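Local coordinates for abhydrolase domain-containing protein (Exiguobacterium antarcticum, PDB 5H3H), which probably hydrolyses carboxylic esters as an esterase of the alpha/beta hydrolase fold, perhaps with perhydrolase activity as well, at residues V15-S20 with Q83-T88; K41-E46 with T261-V266; G100-Y105 with S115-A120. One frame throughout, in Å; residues are numbered along the deposited sequence.

Contact 1. Residues V15-S20 with Q83-T88; sequences VEDIGS and QQLKLT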
ATOM      1  N   VAL B  15      12.845  18.359   8.819  1.00 21.01           N
ATOM      2  CA  VAL B  15      12.098  18.739   7.637  1.00 23.02           C
ATOM      3  C   VAL B  15      12.062  20.265   7.517  1.00 23.77           C
ATOM      4  O   VAL B  15      11.666  20.971   8.462  1.00 23.75           O
ATOM      5  CB  VAL B  15      10.633  18.242   7.723  1.00 24.74           C
ATOM      6  CG1 VAL B  15       9.911  18.579   6.423  1.00 27.67           C
ATOM      7  CG2 VAL B  15      10.571  16.766   7.977  1.00 26.45           C
ATOM      8  N   GLU B  16      12.464  20.786   6.351  1.00 24.05           N
ATOM      9  CA  GLU B  16      12.368  22.170   6.038  1.00 23.68           C
ATOM     10  C   GLU B  16      10.940  22.358   5.445  1.00 28.11           C
ATOM     11  O   GLU B  16      10.641  22.021   4.291  1.00 24.34           O
ATOM     12  CB  GLU B  16      13.474  22.557   5.025  1.00 28.01           C
ATOM     13  CG  GLU B  16      13.674  24.044   4.803  1.00 31.60           C
ATOM     14  CD  GLU B  16      14.515  24.782   5.869  1.00 35.38           C
ATOM     15  OE1 GLU B  16      15.195  24.127   6.679  1.00 37.85           O
ATOM     16  OE2 GLU B  16      14.520  26.052   5.874  1.00 32.13           O
ATOM     17  N   ASP B  17      10.045  22.876   6.265  1.00 29.44           N
ATOM     18  CA  ASP B  17       8.642  22.987   5.878  1.00 31.72           C
ATOM     19  C   ASP B  17       8.371  24.497   5.716  1.00 29.24           C
ATOM     20  O   ASP B  17       8.421  25.249   6.693  1.00 28.55           O
ATOM     21  CB  ASP B  17       7.772  22.311   6.935  1.00 34.10           C
ATOM     22  CG  ASP B  17       6.235  22.520   6.689  1.00 41.27           C
ATOM     23  OD1 ASP B  17       5.846  23.034   5.617  1.00 35.44           O
ATOM     24  OD2 ASP B  17       5.408  22.150   7.578  1.00 45.82           O
ATOM     25  N   ILE B  18       8.144  24.936   4.484  1.00 23.68           N
ATOM     26  CA  ILE B  18       8.098  26.373   4.131  1.00 25.19           C
ATOM     27  C   ILE B  18       6.964  26.679   3.126  1.00 25.41           C
ATOM     28  O   ILE B  18       6.857  25.982   2.076  1.00 23.17           O
ATOM     29  CB  ILE B  18       9.400  26.818   3.415  1.00 25.02           C
ATOM     30  CG1 ILE B  18      10.616  26.499   4.245  1.00 25.57           C
ATOM     31  CG2 ILE B  18       9.387  28.314   3.209  1.00 24.58           C
ATOM     32  CD1 ILE B  18      11.945  26.754   3.524  1.00 28.26           C
ATOM     33  N   GLY B  19       6.168  27.726   3.395  1.00 21.66           N
ATOM     34  CA  GLY B  19       5.102  28.176   2.496  1.00 20.80           C
ATOM     35  C   GLY B  19       3.758  27.601   2.907  1.00 20.90           C
ATOM     36  O   GLY B  19       3.674  26.858   3.886  1.00 21.82           O
ATOM     37  N   SER B  20       2.710  27.949   2.157  1.00 26.12           N
ATOM     38  CA  SER B  20       1.323  27.485   2.408  1.00 28.17           C
ATOM     39  C   SER B  20       0.738  27.056   1.071  1.00 33.72           C
ATOM     40  O   SER B  20       1.389  27.219   0.019  1.00 34.03           O
ATOM     41  CB  SER B  20       0.450  28.584   3.031  1.00 33.79           C
ATOM     42  OG  SER B  20       0.503  29.772   2.295  1.00 31.03           O
ATOM     43  N   GLN B  83       2.367  11.665   7.268  1.00 29.48           N
ATOM     44  CA  GLN B  83       1.305  11.380   8.274  1.00 30.62           C
ATOM     45  C   GLN B  83       1.319  12.395   9.398  1.00 32.45           C
ATOM     46  O   GLN B  83       0.278  12.994   9.690  1.00 35.49           O
ATOM     47  CB  GLN B  83       1.427   9.958   8.849  1.00 32.51           C
ATOM     48  CG  GLN B  83       0.829   8.910   7.938  1.00 40.43           C
ATOM     49  CD  GLN B  83       0.622   7.565   8.613  1.00 48.92           C
ATOM     50  OE1 GLN B  83       1.148   7.296   9.704  1.00 50.85           O
ATOM     51  NE2 GLN B  83      -0.151   6.703   7.956  1.00 52.82           N
ATOM     52  N   GLN B  84       2.483  12.649   9.997  1.00 27.31           N
ATOM     53  CA  GLN B  84       2.599  13.680  11.099  1.00 26.96           C
ATOM     54  C   GLN B  84       2.422  15.132  10.677  1.00 27.67           C
ATOM     55  O   GLN B  84       1.978  15.957  11.471  1.00 30.99           O
ATOM     56  CB  GLN B  84       3.924  13.549  11.844  1.00 26.66           C
ATOM     57  CG  GLN B  84       3.993  12.207  12.519  1.00 25.38           C
ATOM     58  CD  GLN B  84       5.323  11.890  13.138  1.00 25.12           C
ATOM     59  OE1 GLN B  84       5.753  10.740  13.063  1.00 27.78           O
ATOM     60  NE2 GLN B  84       5.954  12.871  13.793  1.00 25.15           N
ATOM     61  N   LEU B  85       2.773  15.494   9.442  1.00 27.44           N
ATOM     62  CA  LEU B  85       2.472  16.850   8.968  1.00 26.90           C
ATOM     63  C   LEU B  85       1.076  16.885   8.299  1.00 25.71           C
ATOM     64  O   LEU B  85       0.638  17.948   7.861  1.00 25.34           O
ATOM     65  CB  LEU B  85       3.518  17.338   7.966  1.00 30.92           C
ATOM     66  CG  LEU B  85       4.954  17.564   8.471  1.00 31.02           C
ATOM     67  CD1 LEU B  85       5.798  17.997   7.275  1.00 29.08           C
ATOM     68  CD2 LEU B  85       5.017  18.621   9.570  1.00 30.66           C
ATOM     69  N   LYS B  86       0.407  15.736   8.196  1.00 26.32           N
ATOM     70  CA  LYS B  86      -1.006  15.650   7.750  1.00 31.99           C
ATOM     71  C   LYS B  86      -1.188  16.253   6.355  1.00 31.39           C
ATOM     72  O   LYS B  86      -2.038  17.106   6.123  1.00 29.03           O
ATOM     73  CB  LYS B  86      -1.938  16.296   8.797  1.00 37.90           C
ATOM     74  CG  LYS B  86      -2.049  15.495  10.104  1.00 42.53           C
ATOM     75  CD  LYS B  86      -3.217  14.502  10.061  1.00 46.26           C
ATOM     76  CE  LYS B  86      -3.037  13.332  11.014  1.00 50.27           C
ATOM     77  NZ  LYS B  86      -2.154  12.269  10.429  1.00 49.50           N
ATOM     78  N   LEU B  87      -0.312  15.810   5.439  1.00 30.13           N
ATOM     79  CA  LEU B  87      -0.298  16.295   4.099  1.00 30.24           C
ATOM     80  C   LEU B  87      -1.165  15.384   3.251  1.00 27.92           C
ATOM     81  O   LEU B  87      -1.166  14.172   3.424  1.00 29.40           O
ATOM     82  CB  LEU B  87       1.144  16.260   3.549  1.00 32.09           C
ATOM     83  CG  LEU B  87       2.242  17.053   4.243  1.00 28.53           C
ATOM     84  CD1 LEU B  87       3.550  16.844   3.444  1.00 26.65           C
ATOM     85  CD2 LEU B  87       1.845  18.517   4.307  1.00 29.25           C
ATOM     86  N   THR B  88      -1.869  15.971   2.306  1.00 28.39           N
ATOM     87  CA  THR B  88      -2.476  15.227   1.152  1.00 26.89           C
ATOM     88  C   THR B  88      -2.293  15.963  -0.168  1.00 25.65           C
ATOM     89  O   THR B  88      -1.781  17.098  -0.205  1.00 26.69           O
ATOM     90  CB  THR B  88      -3.999  15.019   1.337  1.00 32.08           C
ATOM     91  OG1 THR B  88      -4.627  16.290   1.557  1.00 33.13           O
ATOM     92  CG2 THR B  88      -4.323  14.095   2.511  1.00 33.31           C
TER
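L85, on the last turn of helix 71-85, reaches across to V15 and D17 and is the residue most buried by this small meeting of helix end and beta strand. Its CG stands anti to the carbonyl carbon (chi1 -66°), which carries the fork of methyls toward the strand. CD1 faces V15 CG1 at 4.2 Å, a loose apolar contact suited to a branched, water-shunning side chain on a sheet. The same L85 CD1 is 4.2 Å from D17 OD2 and L85 CD2 is 4.1 Å from it, so the carboxylate oxygen sits before both methyls. V15 and D17 are two apart on an extended strand and so come off the same side, while E16 between them faces the other way. D17 and the leucine reach toward each other from opposite directions; the aspartate CG is anti to the backbone N (chi1 174°), which extends the carboxylate from the strand. That oxygen is no misplaced charge among methyls, since OD2 forms a salt bridge with R50 on the neighbouring strand 50-54. Directly after L85 the chain leaves the helix through a Schellman motif, with K86 at positive phi. The ammonium of K86 turns back to the helix, NZ lying 2.6 Å from Q83 O and well above that carbonyl's plane. L87 then packs on R50 and I52, beside the same part of the sheet. Without a hydrogen bond between the two segments, their direct adhesion comes from van der Waals contact alone; the buried carboxylate beside the leucine is tolerable because R50 probably balances its charge and keeps it ionised.

Contact 2. Residues K41-E46 with T261-V266; sequences KNRLLE and TLVSYV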
ATOM      1  N   LYS B  41      13.343  25.341  -4.992  1.00 23.20           N
ATOM      2  CA  LYS B  41      12.521  25.788  -3.859  1.00 22.38           C
ATOM      3  C   LYS B  41      12.162  27.259  -4.013  1.00 21.29           C
ATOM      4  O   LYS B  41      11.019  27.638  -3.680  1.00 21.31           O
ATOM      5  CB  LYS B  41      13.277  25.545  -2.524  1.00 22.44           C
ATOM      6  CG  LYS B  41      12.720  26.262  -1.314  1.00 22.88           C
ATOM      7  CD  LYS B  41      13.726  26.245  -0.166  1.00 27.11           C
ATOM      8  CE  LYS B  41      14.900  27.178  -0.429  1.00 30.52           C
ATOM      9  NZ  LYS B  41      15.920  27.173   0.654  1.00 28.02           N
ATOM     10  N   ASN B  42      13.113  28.075  -4.457  1.00 19.54           N
ATOM     11  CA  ASN B  42      12.889  29.544  -4.575  1.00 21.58           C
ATOM     12  C   ASN B  42      11.707  29.789  -5.483  1.00 23.14           C
ATOM     13  O   ASN B  42      10.812  30.567  -5.150  1.00 22.18           O
ATOM     14  CB  ASN B  42      14.060  30.303  -5.142  1.00 22.22           C
ATOM     15  CG  ASN B  42      15.277  30.289  -4.252  1.00 24.98           C
ATOM     16  OD1 ASN B  42      15.189  30.126  -3.022  1.00 23.56           O
ATOM     17  ND2 ASN B  42      16.439  30.491  -4.874  1.00 22.34           N
ATOM     18  N   ARG B  43      11.692  29.086  -6.609  1.00 24.75           N
ATOM     19  CA  ARG B  43      10.558  29.199  -7.547  1.00 26.14           C
ATOM     20  C   ARG B  43       9.261  28.611  -7.011  1.00 23.75           C
ATOM     21  O   ARG B  43       8.214  29.247  -7.184  1.00 24.15           O
ATOM     22  CB  ARG B  43      10.877  28.628  -8.936  1.00 33.33           C
ATOM     23  CG  ARG B  43       9.879  29.026 -10.052  1.00 36.01           C
ATOM     24  CD  ARG B  43      10.072  30.448 -10.591  1.00 37.50           C
ATOM     25  NE  ARG B  43      11.489  30.706 -10.858  1.00 43.39           N
ATOM     26  CZ  ARG B  43      12.038  31.902 -11.096  1.00 49.15           C
ATOM     27  NH1 ARG B  43      11.276  33.014 -11.163  1.00 49.53           N
ATOM     28  NH2 ARG B  43      13.374  31.992 -11.309  1.00 45.99           N
ATOM     29  N   LEU B  44       9.254  27.439  -6.363  1.00 21.26           N
ATOM     30  CA  LEU B  44       7.973  26.896  -5.806  1.00 22.27           C
ATOM     31  C   LEU B  44       7.346  27.859  -4.823  1.00 23.73           C
ATOM     32  O   LEU B  44       6.098  28.154  -4.849  1.00 26.45           O
ATOM     33  CB  LEU B  44       8.179  25.535  -5.143  1.00 22.59           C
ATOM     34  CG  LEU B  44       8.634  24.514  -6.191  1.00 24.29           C
ATOM     35  CD1 LEU B  44       9.367  23.346  -5.563  1.00 26.22           C
ATOM     36  CD2 LEU B  44       7.435  24.016  -6.978  1.00 23.57           C
ATOM     37  N   LEU B  45       8.191  28.424  -3.986  1.00 23.09           N
ATOM     38  CA  LEU B  45       7.714  29.448  -3.006  1.00 26.53           C
ATOM     39  C   LEU B  45       7.149  30.720  -3.678  1.00 27.05           C
ATOM     40  O   LEU B  45       6.041  31.138  -3.376  1.00 24.63           O
ATOM     41  CB  LEU B  45       8.839  29.810  -2.061  1.00 26.84           C
ATOM     42  CG  LEU B  45       8.967  29.127  -0.699  1.00 26.53           C
ATOM     43  CD1 LEU B  45       8.148  27.919  -0.334  1.00 28.39           C
ATOM     44  CD2 LEU B  45      10.426  28.861  -0.407  1.00 26.37           C
ATOM     45  N   GLU B  46       7.835  31.316  -4.646  1.00 25.71           N
ATOM     46  CA  GLU B  46       7.173  32.456  -5.299  1.00 29.32           C
ATOM     47  C   GLU B  46       5.879  32.082  -6.032  1.00 31.75           C
ATOM     48  O   GLU B  46       4.976  32.879  -6.094  1.00 36.00           O
ATOM     49  CB  GLU B  46       8.103  33.294  -6.136  1.00 34.15           C
ATOM     50  CG  GLU B  46       8.424  32.842  -7.518  1.00 36.91           C
ATOM     51  CD  GLU B  46       9.260  33.876  -8.240  1.00 40.60           C
ATOM     52  OE1 GLU B  46       8.973  35.067  -8.051  1.00 50.69           O
ATOM     53  OE2 GLU B  46      10.189  33.520  -8.983  1.00 39.30           O
ATOM     54  N   THR B 261      10.013  23.031 -15.769  1.00 29.58           N
ATOM     55  CA  THR B 261       9.330  21.740 -15.941  1.00 29.80           C
ATOM     56  C   THR B 261       8.682  21.217 -14.627  1.00 29.93           C
ATOM     57  O   THR B 261       7.582  20.654 -14.618  1.00 27.12           O
ATOM     58  CB  THR B 261      10.344  20.674 -16.439  1.00 31.30           C
ATOM     59  OG1 THR B 261      10.998  21.137 -17.632  1.00 32.07           O
ATOM     60  CG2 THR B 261       9.689  19.353 -16.749  1.00 32.65           C
ATOM     61  N   LEU B 262       9.380  21.411 -13.517  1.00 28.73           N
ATOM     62  CA  LEU B 262       8.942  20.882 -12.211  1.00 28.42           C
ATOM     63  C   LEU B 262       7.695  21.679 -11.806  1.00 27.36           C
ATOM     64  O   LEU B 262       6.660  21.149 -11.426  1.00 25.85           O
ATOM     65  CB  LEU B 262      10.094  21.085 -11.233  1.00 30.79           C
ATOM     66  CG  LEU B 262      10.270  20.247  -9.991  1.00 35.77           C
ATOM     67  CD1 LEU B 262      11.256  20.971  -9.058  1.00 35.24           C
ATOM     68  CD2 LEU B 262       8.965  19.956  -9.267  1.00 30.72           C
ATOM     69  N   VAL B 263       7.788  22.983 -12.001  1.00 27.09           N
ATOM     70  CA  VAL B 263       6.739  23.898 -11.645  1.00 29.86           C
ATOM     71  C   VAL B 263       5.476  23.686 -12.442  1.00 30.65           C
ATOM     72  O   VAL B 263       4.389  23.733 -11.882  1.00 26.43           O
ATOM     73  CB  VAL B 263       7.221  25.361 -11.822  1.00 30.23           C
ATOM     74  CG1 VAL B 263       6.049  26.343 -11.822  1.00 34.05           C
ATOM     75  CG2 VAL B 263       8.239  25.687 -10.714  1.00 32.46           C
ATOM     76  N   SER B 264       5.643  23.547 -13.756  1.00 32.90           N
ATOM     77  CA  SER B 264       4.536  23.256 -14.637  1.00 34.24           C
ATOM     78  C   SER B 264       3.816  21.979 -14.260  1.00 34.46           C
ATOM     79  O   SER B 264       2.606  21.962 -14.254  1.00 32.23           O
ATOM     80  CB  SER B 264       5.032  23.124 -16.087  1.00 37.73           C
ATOM     81  OG  SER B 264       5.593  24.333 -16.557  1.00 37.64           O
ATOM     82  N   TYR B 265       4.559  20.905 -13.987  1.00 29.40           N
ATOM     83  CA  TYR B 265       3.967  19.647 -13.570  1.00 28.46           C
ATOM     84  C   TYR B 265       3.272  19.723 -12.194  1.00 28.33           C
ATOM     85  O   TYR B 265       2.211  19.125 -12.016  1.00 28.85           O
ATOM     86  CB  TYR B 265       5.013  18.543 -13.565  1.00 27.03           C
ATOM     87  CG  TYR B 265       4.494  17.134 -13.572  1.00 27.06           C
ATOM     88  CD1 TYR B 265       3.801  16.609 -14.689  1.00 26.36           C
ATOM     89  CD2 TYR B 265       4.691  16.306 -12.489  1.00 26.34           C
ATOM     90  CE1 TYR B 265       3.349  15.298 -14.689  1.00 27.92           C
ATOM     91  CE2 TYR B 265       4.225  15.010 -12.472  1.00 29.48           C
ATOM     92  CZ  TYR B 265       3.559  14.481 -13.574  1.00 30.24           C
ATOM     93  OH  TYR B 265       3.096  13.158 -13.524  1.00 32.56           O
ATOM     94  N   VAL B 266       3.852  20.446 -11.238  1.00 30.42           N
ATOM     95  CA  VAL B 266       3.139  20.687  -9.962  1.00 36.16           C
ATOM     96  C   VAL B 266       1.803  21.398 -10.220  1.00 35.30           C
ATOM     97  O   VAL B 266       0.793  20.986  -9.659  1.00 30.94           O
ATOM     98  CB  VAL B 266       3.962  21.375  -8.819  1.00 37.76           C
ATOM     99  CG1 VAL B 266       5.367  20.786  -8.692  1.00 41.01           C
ATOM    100  CG2 VAL B 266       4.011  22.880  -8.924  1.00 43.13           C
TER
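R43 and L44, neighbours on helix 38-46, both rest on V263 of helix 255-267, and between residues 41-46 and 261-266 the contact is wholly apolar. L44 supplies the larger share: its CD2 methyl lies 4.1 Å from V266 CG2 and 4.2 Å from V263 CG2, touching two valines one turn apart on the partner. Leucine suits the place, being long enough to bring a methyl across to the other helix, whereas the short branched valines offer firm methyls close to their backbone. L44 and V263 lie alongside one another, pointing opposite ways. V266 presents CG2 from between its backbone N and carbonyl carbon (chi1 -44°), the rotamer that sets this methyl against L44. The remaining apolar contact uses the aliphatic root of R43, whose CG is 3.8 Å from V263 CG2.

Charge comes in at the rim. Beyond CG the arginine bends at chi2 and again at chi3, which turns the guanidinium away from the valine and forward along its own helix, where NH1 makes a salt bridge with E46 OE2 at 2.5 Å. NE pairs with E260, just before the second segment, and so adds an ionic tie between the helices. Arginine thus serves twice, greasy near the backbone and cationic at its end.

The local axes pass 10.3 Å apart and cross at -36°. L44 also touches V24 and M26, and L262 touches M26 and I118, which places both helices on one face of the central sheet: the familiar side of the alpha/beta hydrolase fold that carries the first and last of its canonical helices.

Contact 3. Residues G100-Y105 with S115-A120; sequences GIALKY and SKLILA
L117 is the first residue of strand 114-120 to meet helix 97-109 here, and it does so with both methyls. CD1 sits 4.0 Å from A102 CB, and CD2 is 3.9 Å from L103 CD2. Its CG is anti to the backbone N (chi1 178°), a rotamer that spreads the fork over two successive helix residues. Alanine suits position 102, whose bond to CB points at the strand: A102 CA and L117 CA are 8.0 Å apart, and the small methyl leaves room between them for the leucine side chain. I118 next turns to the opposite face of the sheet, where it packs against L262 and Y265. With L119 the strand returns to the helix. Both L119 methyls, CD1 and CD2, lie 4.0 Å from L103 CD1. L103 therefore divides its fork, CD1 to L119 and CD2 to L117, and its side chain crosses each of theirs at about a right angle, so that methyls interleave. With an alanine in place of L103 the fork is lost, and the methyls of L117 and L119 would probably be left facing a gap between helix and sheet. I214 beside L119 and T212 beside L117, both on strand 211-217, continue the surface.

The local helix and strand axes run at 151°, nearly antiparallel, as expected inside a beta-alpha-beta unit whose strand 90-95 leads into the helix through S96, on a probable nucleophile elbow that A102 touches. Methyl against methyl throughout, the contact has no directional bond; its steadiness probably comes from close fit and the exclusion of water.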
ATOM      1  N   GLY B 100      14.376   6.170  -5.714  1.00 21.79           N
ATOM      2  CA  GLY B 100      14.177   4.848  -5.185  1.00 23.73           C
ATOM      3  C   GLY B 100      13.330   4.835  -3.934  1.00 24.83           C
ATOM      4  O   GLY B 100      12.445   3.960  -3.746  1.00 23.66           O
ATOM      5  N   ILE B 101      13.622   5.774  -3.032  1.00 25.82           N
ATOM      6  CA  ILE B 101      12.865   5.862  -1.763  1.00 22.83           C
ATOM      7  C   ILE B 101      11.417   6.274  -2.024  1.00 23.95           C
ATOM      8  O   ILE B 101      10.491   5.768  -1.371  1.00 19.77           O
ATOM      9  CB  ILE B 101      13.568   6.784  -0.760  1.00 24.37           C
ATOM     10  CG1 ILE B 101      14.962   6.218  -0.379  1.00 22.44           C
ATOM     11  CG2 ILE B 101      12.696   7.027   0.486  1.00 24.36           C
ATOM     12  CD1 ILE B 101      15.862   7.233   0.289  1.00 21.79           C
ATOM     13  N   ALA B 102      11.210   7.228  -2.919  1.00 21.55           N
ATOM     14  CA  ALA B 102       9.860   7.615  -3.301  1.00 21.85           C
ATOM     15  C   ALA B 102       9.002   6.440  -3.799  1.00 22.10           C
ATOM     16  O   ALA B 102       7.873   6.306  -3.379  1.00 24.57           O
ATOM     17  CB  ALA B 102       9.919   8.698  -4.350  1.00 23.87           C
ATOM     18  N   LEU B 103       9.534   5.607  -4.680  1.00 20.55           N
ATOM     19  CA  LEU B 103       8.864   4.382  -5.162  1.00 20.01           C
ATOM     20  C   LEU B 103       8.519   3.400  -4.027  1.00 23.08           C
ATOM     21  O   LEU B 103       7.361   2.891  -3.947  1.00 22.30           O
ATOM     22  CB  LEU B 103       9.696   3.683  -6.255  1.00 19.10           C
ATOM     23  CG  LEU B 103       9.734   4.485  -7.560  1.00 20.28           C
ATOM     24  CD1 LEU B 103      10.928   4.132  -8.445  1.00 21.04           C
ATOM     25  CD2 LEU B 103       8.466   4.300  -8.377  1.00 21.37           C
ATOM     26  N   LYS B 104       9.510   3.140  -3.160  1.00 23.83           N
ATOM     27  CA  LYS B 104       9.352   2.202  -2.070  1.00 24.89           C
ATOM     28  C   LYS B 104       8.250   2.688  -1.114  1.00 26.55           C
ATOM     29  O   LYS B 104       7.492   1.869  -0.580  1.00 25.64           O
ATOM     30  CB  LYS B 104      10.659   2.087  -1.276  1.00 28.49           C
ATOM     31  CG  LYS B 104      10.744   0.933  -0.283  1.00 32.31           C
ATOM     32  CD  LYS B 104      10.427  -0.397  -0.926  1.00 34.60           C
ATOM     33  CE  LYS B 104      11.269  -1.535  -0.355  1.00 36.23           C
ATOM     34  NZ  LYS B 104      11.309  -2.627  -1.383  1.00 40.32           N
ATOM     35  N   TYR B 105       8.227   4.002  -0.890  1.00 21.94           N
ATOM     36  CA  TYR B 105       7.220   4.629  -0.084  1.00 24.22           C
ATOM     37  C   TYR B 105       5.853   4.395  -0.676  1.00 28.78           C
ATOM     38  O   TYR B 105       4.866   4.081   0.070  1.00 29.75           O
ATOM     39  CB  TYR B 105       7.436   6.117  -0.005  1.00 23.17           C
ATOM     40  CG  TYR B 105       6.159   6.815   0.434  1.00 23.54           C
ATOM     41  CD1 TYR B 105       5.694   6.740   1.759  1.00 25.72           C
ATOM     42  CD2 TYR B 105       5.360   7.484  -0.504  1.00 25.87           C
ATOM     43  CE1 TYR B 105       4.506   7.369   2.153  1.00 24.81           C
ATOM     44  CE2 TYR B 105       4.193   8.086  -0.135  1.00 25.08           C
ATOM     45  CZ  TYR B 105       3.727   7.999   1.195  1.00 25.56           C
ATOM     46  OH  TYR B 105       2.529   8.589   1.556  1.00 25.71           O
ATOM     47  N   SER B 115      -0.659  12.902  -5.143  1.00 22.90           N
ATOM     48  CA  SER B 115      -1.310  13.153  -6.429  1.00 27.17           C
ATOM     49  C   SER B 115      -0.400  12.899  -7.659  1.00 26.83           C
ATOM     50  O   SER B 115      -0.875  12.460  -8.712  1.00 25.68           O
ATOM     51  CB  SER B 115      -1.819  14.560  -6.443  1.00 26.81           C
ATOM     52  OG  SER B 115      -0.764  15.446  -6.692  1.00 37.05           O
ATOM     53  N   LYS B 116       0.892  13.180  -7.530  1.00 26.03           N
ATOM     54  CA  LYS B 116       1.845  12.908  -8.615  1.00 26.57           C
ATOM     55  C   LYS B 116       3.262  12.643  -8.110  1.00 26.28           C
ATOM     56  O   LYS B 116       3.641  13.095  -7.019  1.00 25.65           O
ATOM     57  CB  LYS B 116       1.816  14.046  -9.602  1.00 28.15           C
ATOM     58  CG  LYS B 116       2.250  15.362  -9.042  1.00 35.21           C
ATOM     59  CD  LYS B 116       1.922  16.517  -9.993  1.00 34.35           C
ATOM     60  CE  LYS B 116       0.441  16.840  -9.980  1.00 36.67           C
ATOM     61  NZ  LYS B 116       0.204  17.972 -10.933  1.00 39.05           N
ATOM     62  N   LEU B 117       4.006  11.892  -8.919  1.00 23.16           N
ATOM     63  CA  LEU B 117       5.363  11.485  -8.654  1.00 23.33           C
ATOM     64  C   LEU B 117       6.299  12.054  -9.718  1.00 22.18           C
ATOM     65  O   LEU B 117       5.989  11.991 -10.896  1.00 23.14           O
ATOM     66  CB  LEU B 117       5.410   9.946  -8.781  1.00 25.03           C
ATOM     67  CG  LEU B 117       6.774   9.296  -8.593  1.00 21.50           C
ATOM     68  CD1 LEU B 117       7.306   9.684  -7.224  1.00 22.95           C
ATOM     69  CD2 LEU B 117       6.791   7.787  -8.763  1.00 23.68           C
ATOM     70  N   ILE B 118       7.444  12.562  -9.314  1.00 24.93           N
ATOM     71  CA  ILE B 118       8.473  12.982 -10.230  1.00 25.50           C
ATOM     72  C   ILE B 118       9.686  12.194  -9.844  1.00 25.73           C
ATOM     73  O   ILE B 118       9.993  12.096  -8.656  1.00 23.96           O
ATOM     74  CB  ILE B 118       8.786  14.477 -10.120  1.00 28.85           C
ATOM     75  CG1 ILE B 118       7.505  15.293 -10.340  1.00 27.13           C
ATOM     76  CG2 ILE B 118       9.907  14.866 -11.096  1.00 28.31           C
ATOM     77  CD1 ILE B 118       7.553  16.708  -9.790  1.00 30.91           C
ATOM     78  N   LEU B 119      10.341  11.595 -10.830  1.00 21.01           N
ATOM     79  CA  LEU B 119      11.518  10.812 -10.582  1.00 22.61           C
ATOM     80  C   LEU B 119      12.616  11.506 -11.398  1.00 22.72           C
ATOM     81  O   LEU B 119      12.518  11.528 -12.577  1.00 24.80           O
ATOM     82  CB  LEU B 119      11.318   9.369 -11.065  1.00 24.15           C
ATOM     83  CG  LEU B 119      10.400   8.413 -10.293  1.00 24.68           C
ATOM     84  CD1 LEU B 119      10.276   7.105 -11.036  1.00 24.74           C
ATOM     85  CD2 LEU B 119      10.976   8.130  -8.935  1.00 26.45           C
ATOM     86  N   ALA B 120      13.647  12.062 -10.741  1.00 22.41           N
ATOM     87  CA  ALA B 120      14.627  12.980 -11.350  1.00 20.16           C
ATOM     88  C   ALA B 120      15.977  12.317 -11.213  1.00 19.12           C
ATOM     89  O   ALA B 120      16.438  12.132 -10.127  1.00 19.68           O
ATOM     90  CB  ALA B 120      14.630  14.344 -10.668  1.00 21.68           C
TER

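In the fold
From the N terminus, contact 1 opens on strand 12-18 and closes at the end of helix 71-85, tying an early strand to a helix on one face of the sheet. Contact 2 opens inside that loop, at 41-46, but closes only at 261-266 near the C terminus, so the two cross; I18 packs on K41 and L45 where they touch. Contact 3 follows contact 1 in series and is nested within contact 2, closing the short helix-to-strand half of the beta-alpha-beta unit 90-95, 97-109, 114-120. Strand 114-120 has helix 97-109 on one face and helix 255-267 on the other, where K116 NZ hydrogen-bonds Y265 O. Contacts 1 and 3 both reach this sheet without touching.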